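Local coordinates for protein MNMC2 (Aquifex aeolicus, PDB 3VYW) that binds S-adenosylmethionine and acts as a tRNA methyltransferase in wobble-uridine modification, working without the oxidase domain to which such enzymes are usually fused, at residues R32-L35 / R36-N40; L288-P292 / L293-I297. All coordinates share one frame; numbering follows the deposited sequence.

Contact 1 (R32-L35 / R36-N40); sequences REFL and RFAYN
E33 and R36, three residues apart near the C-terminal end of helix 24-37, illustrate how a helix turn can bind a buried acid to an exposed base. Their side chains run alongside each other in the same direction, with carboxylate and guanidinium planes only 14° apart. R36 NE donates to the syn side of E33 OE1 at 2.9 Å, somewhat out of the carboxylate plane, while R36 NH2 reaches E33 OE2 in a weak second bond of 3.4 Å. The bend of the E33 chain at chi2 (-50°), following a first torsion that keeps CG beside the backbone N, turns the carboxylate along the helix toward R36. The same acid serves R32, whose NE meets OE2 on its anti side at 3.1 Å.

The tighter side lies beneath this network. F37 N bonds to E33 O at 2.8 Å, and the F37 ring lies alongside the acid, its plane 51° from the E33 carboxylate, with CE1 3.6 Å from E33 OE1. The next residue, A38, is the first to leave helical geometry, yet its N still bonds to F34 O at 3.1 Å, and its methyl CB rests 4.1 Å from F34 CE1. R3, from the N-terminal helix 3-18, bonds to the carbonyls of L35 and A38 where the helix ends. The two arginines, by contrast, extend on the exposed side. With a single carboxylate between them, the like charges are probably offset, and E33 should favour its ionised form despite being buried.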
loop_
_atom_site.group_PDB
_atom_site.type_symbol
_atom_site.label_atom_id
_atom_site.label_comp_id
_atom_site.label_asym_id
_atom_site.label_seq_id
_atom_site.Cartn_x
_atom_site.Cartn_y
_atom_site.Cartn_z
ATOM N N ARG A 32 -9.760 22.991 6.148
ATOM C CA ARG A 32 -10.842 22.137 6.475
ATOM C C ARG A 32 -10.635 20.728 5.986
ATOM O O ARG A 32 -10.828 19.809 6.720
ATOM C CB ARG A 32 -12.074 22.706 5.849
ATOM C CG ARG A 32 -13.319 21.964 6.188
ATOM C CD ARG A 32 -14.492 22.600 5.519
ATOM N NE ARG A 32 -14.545 22.256 4.117
ATOM C CZ ARG A 32 -14.872 23.098 3.160
ATOM N NH1 ARG A 32 -15.160 24.342 3.449
ATOM N NH2 ARG A 32 -14.902 22.689 1.923
ATOM N N GLU A 33 -10.239 20.559 4.747
ATOM C CA GLU A 33 -9.876 19.263 4.241
ATOM C C GLU A 33 -8.640 18.647 4.890
ATOM O O GLU A 33 -8.591 17.483 5.115
ATOM C CB GLU A 33 -9.785 19.268 2.725
ATOM C CG GLU A 33 -11.022 19.763 2.040
ATOM C CD GLU A 33 -12.296 19.117 2.526
ATOM O OE1 GLU A 33 -12.324 17.923 2.769
ATOM O OE2 GLU A 33 -13.288 19.812 2.661
ATOM N N PHE A 34 -7.639 19.437 5.190
ATOM C CA PHE A 34 -6.455 18.922 5.813
ATOM C C PHE A 34 -6.805 18.352 7.158
ATOM O O PHE A 34 -6.349 17.325 7.521
ATOM C CB PHE A 34 -5.423 20.034 5.940
ATOM C CG PHE A 34 -4.091 19.599 6.427
ATOM C CD1 PHE A 34 -3.460 18.525 5.882
ATOM C CD2 PHE A 34 -3.451 20.303 7.415
ATOM C CE1 PHE A 34 -2.221 18.145 6.311
ATOM C CE2 PHE A 34 -2.214 19.933 7.841
ATOM C CZ PHE A 34 -1.595 18.847 7.298
ATOM N N LEU A 35 -7.633 19.040 7.896
ATOM C CA LEU A 35 -8.066 18.552 9.168
ATOM C C LEU A 35 -8.854 17.281 9.062
ATOM O O LEU A 35 -8.692 16.387 9.827
ATOM C CB LEU A 35 -8.920 19.595 9.830
ATOM C CG LEU A 35 -8.207 20.832 10.280
ATOM C CD1 LEU A 35 -9.134 21.728 11.031
ATOM C CD2 LEU A 35 -7.020 20.475 11.124
ATOM N N ARG A 36 -9.749 17.218 8.114
ATOM C CA ARG A 36 -10.462 15.998 7.858
ATOM C C ARG A 36 -9.682 14.785 7.316
ATOM O O ARG A 36 -9.953 13.697 7.695
ATOM C CB ARG A 36 -11.759 16.284 7.118
ATOM C CG ARG A 36 -11.914 15.595 5.815
ATOM C CD ARG A 36 -13.335 15.492 5.405
ATOM N NE ARG A 36 -13.847 16.749 4.955
ATOM C CZ ARG A 36 -15.078 17.132 5.156
ATOM N NH1 ARG A 36 -15.915 16.362 5.790
ATOM N NH2 ARG A 36 -15.456 18.287 4.736
ATOM N N PHE A 37 -8.731 14.983 6.426
ATOM C CA PHE A 37 -8.021 13.872 5.819
ATOM C C PHE A 37 -6.737 13.410 6.447
ATOM O O PHE A 37 -6.298 12.364 6.157
ATOM C CB PHE A 37 -7.721 14.167 4.371
ATOM C CG PHE A 37 -8.916 14.267 3.527
ATOM C CD1 PHE A 37 -8.978 15.170 2.535
ATOM C CD2 PHE A 37 -9.973 13.473 3.747
ATOM C CE1 PHE A 37 -10.090 15.281 1.769
ATOM C CE2 PHE A 37 -11.091 13.567 2.979
ATOM C CZ PHE A 37 -11.148 14.472 1.988
ATOM N N ALA A 38 -6.120 14.222 7.269
ATOM C CA ALA A 38 -4.842 13.885 7.850
ATOM C C ALA A 38 -4.929 12.876 8.942
ATOM O O ALA A 38 -5.952 12.645 9.480
ATOM C CB ALA A 38 -4.121 15.120 8.328
ATOM N N TYR A 39 -3.818 12.269 9.247
ATOM C CA TYR A 39 -3.734 11.330 10.334
ATOM C C TYR A 39 -3.488 11.964 11.693
ATOM O O TYR A 39 -3.628 13.150 11.856
ATOM C CB TYR A 39 -2.736 10.232 10.028
ATOM C CG TYR A 39 -1.312 10.623 10.109
ATOM C CD1 TYR A 39 -0.341 9.698 9.982
ATOM C CD2 TYR A 39 -0.953 11.907 10.301
ATOM C CE1 TYR A 39 0.971 10.042 10.046
ATOM C CE2 TYR A 39 0.346 12.262 10.378
ATOM C CZ TYR A 39 1.302 11.318 10.243
ATOM O OH TYR A 39 2.602 11.650 10.322
ATOM N N ASN A 40 -3.194 11.157 12.685
ATOM C CA ASN A 40 -2.963 11.675 13.989
ATOM C C ASN A 40 -1.510 11.625 14.422
ATOM O O ASN A 40 -1.113 10.730 15.098
ATOM C CB ASN A 40 -3.801 10.898 14.984
ATOM C CG ASN A 40 -5.036 10.309 14.383
ATOM O OD1 ASN A 40 -5.905 11.002 13.965
ATOM N ND2 ASN A 40 -5.128 9.032 14.403
#

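Contact 2 (L288-P292 / L293-I297); sequences LDKEP and LEILI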
loop_
_atom_site.group_PDB
_atom_site.type_symbol
_atom_site.label_atom_id
_atom_site.label_comp_id
_atom_site.label_asym_id
_atom_site.label_seq_id
_atom_site.Cartn_x
_atom_site.Cartn_y
_atom_site.Cartn_z
ATOM N N LEU A 288 11.542 12.620 -2.897
ATOM C CA LEU A 288 11.345 11.444 -2.109
ATOM C C LEU A 288 11.792 11.662 -0.685
ATOM O O LEU A 288 11.998 10.753 0.042
ATOM C CB LEU A 288 12.058 10.262 -2.742
ATOM C CG LEU A 288 11.461 9.693 -4.027
ATOM C CD1 LEU A 288 12.472 9.015 -4.892
ATOM C CD2 LEU A 288 10.232 8.817 -3.868
ATOM N N ASP A 289 11.957 12.898 -0.297
ATOM C CA ASP A 289 12.385 13.198 1.026
ATOM C C ASP A 289 11.368 13.989 1.802
ATOM O O ASP A 289 11.590 14.368 2.925
ATOM C CB ASP A 289 13.669 13.984 0.945
ATOM C CG ASP A 289 13.485 15.297 0.286
ATOM O OD1 ASP A 289 12.592 15.420 -0.533
ATOM O OD2 ASP A 289 14.226 16.224 0.587
ATOM N N LYS A 290 10.255 14.254 1.171
ATOM C CA LYS A 290 9.222 15.069 1.738
ATOM C C LYS A 290 8.487 14.466 2.923
ATOM O O LYS A 290 8.281 13.295 3.000
ATOM C CB LYS A 290 8.246 15.377 0.650
ATOM C CG LYS A 290 7.505 16.657 0.845
ATOM C CD LYS A 290 6.933 17.106 -0.468
ATOM C CE LYS A 290 6.659 18.585 -0.465
ATOM N NZ LYS A 290 7.579 19.301 -1.371
ATOM N N GLU A 291 8.084 15.310 3.842
ATOM C CA GLU A 291 7.239 14.916 4.931
ATOM C C GLU A 291 5.894 14.532 4.432
ATOM O O GLU A 291 5.375 15.121 3.546
ATOM C CB GLU A 291 7.073 16.053 5.908
ATOM C CG GLU A 291 8.308 16.428 6.663
ATOM C CD GLU A 291 8.002 16.714 8.098
ATOM O OE1 GLU A 291 7.748 15.762 8.830
ATOM O OE2 GLU A 291 7.986 17.879 8.504
ATOM N N PRO A 292 5.322 13.545 5.055
ATOM C CA PRO A 292 4.060 13.000 4.623
ATOM C C PRO A 292 2.973 14.017 4.701
ATOM O O PRO A 292 2.173 14.049 3.843
ATOM C CB PRO A 292 3.824 11.910 5.627
ATOM C CG PRO A 292 5.182 11.423 5.904
ATOM C CD PRO A 292 6.128 12.553 5.751
ATOM N N LEU A 293 2.954 14.841 5.712
ATOM C CA LEU A 293 1.901 15.804 5.823
ATOM C C LEU A 293 1.941 16.759 4.697
ATOM O O LEU A 293 0.941 17.223 4.256
ATOM C CB LEU A 293 1.950 16.525 7.132
ATOM C CG LEU A 293 1.381 15.651 8.219
ATOM C CD1 LEU A 293 1.628 16.302 9.539
ATOM C CD2 LEU A 293 -0.080 15.406 7.986
ATOM N N GLU A 294 3.146 17.059 4.281
ATOM C CA GLU A 294 3.452 17.973 3.217
ATOM C C GLU A 294 2.974 17.512 1.877
ATOM O O GLU A 294 2.557 18.274 1.081
ATOM C CB GLU A 294 4.955 18.186 3.176
ATOM C CG GLU A 294 5.423 19.394 3.947
ATOM C CD GLU A 294 6.902 19.403 4.193
ATOM O OE1 GLU A 294 7.613 18.685 3.519
ATOM O OE2 GLU A 294 7.351 20.128 5.059
ATOM N N ILE A 295 3.113 16.230 1.636
ATOM C CA ILE A 295 2.713 15.615 0.412
ATOM C C ILE A 295 1.241 15.721 0.290
ATOM O O ILE A 295 0.726 15.958 -0.748
ATOM C CB ILE A 295 3.128 14.153 0.393
ATOM C CG1 ILE A 295 4.626 14.062 0.206
ATOM C CG2 ILE A 295 2.424 13.424 -0.712
ATOM C CD1 ILE A 295 5.232 12.736 0.498
ATOM N N LEU A 296 0.562 15.533 1.387
ATOM C CA LEU A 296 -0.843 15.740 1.453
ATOM C C LEU A 296 -1.238 17.171 1.211
ATOM O O LEU A 296 -2.167 17.416 0.515
ATOM C CB LEU A 296 -1.381 15.253 2.795
ATOM C CG LEU A 296 -2.866 15.427 3.113
ATOM C CD1 LEU A 296 -3.743 14.729 2.119
ATOM C CD2 LEU A 296 -3.209 14.928 4.473
ATOM N N ILE A 297 -0.545 18.116 1.798
ATOM C CA ILE A 297 -0.877 19.495 1.615
ATOM C C ILE A 297 -0.719 19.918 0.173
ATOM O O ILE A 297 -1.546 20.566 -0.370
ATOM C CB ILE A 297 -0.032 20.401 2.513
ATOM C CG1 ILE A 297 -0.419 20.236 3.966
ATOM C CG2 ILE A 297 -0.213 21.840 2.127
ATOM C CD1 ILE A 297 0.587 20.768 4.947
#
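P292, E294 and K290 carry this contact, which shows how a loop is turned into the first turn of helix 292-303. E291 is the N-cap, and P292, the first residue beyond it, needs no hydrogen-bond acceptor for its nitrogen; its carbonyl instead receives L296 N at 3.3 Å with an N-H...O angle of 166°. The carboxylate of E294 turns back toward the cap, where OE1 accepts a weak bond from E291 N (3.4 Å). That is the one half of a capping box present here, in which the third helical residue receives the N-cap amide. E291 O is used by the helix itself, through I295 N at 3.2 Å.

K290 runs across E294 at about a right angle, its CG 3.4 Å from E294 OE1, so that methylene, rather than the ammonium group, makes the close approach. A first torsion of -153°, with CG opposite the backbone N, carries K290 CD to 3.9 Å from I295 CG1.

Around the turn, helix 3-18 supplies Y14 against K290 and E294, while L293 and L296 pack on helix 24-37. R176 donates to the carbonyl of K290, and P292 packs on E202, an S-adenosylmethionine-binding residue in the loop before helix 206-213.

How the contacts relate
Both contacts are local, within one continuous segment each, and so close no large loop. Read from the N terminus, contact 1 comes first, where helix 24-37 ends and the chain moves toward strand 46-50. Contact 2 follows some 250 residues later, after the large mixed sheet has been built, where helix 292-303 begins. They are in series, neither nesting nor crossing, yet they meet in space. F34 CE1 of contact 1 lies 3.6 Å from I297 CG1 of contact 2, while L293 and L296 also pack on that ring, and A38 touches L296. This apolar patch ties the end of an N-terminal helix to the start of the C-terminal one.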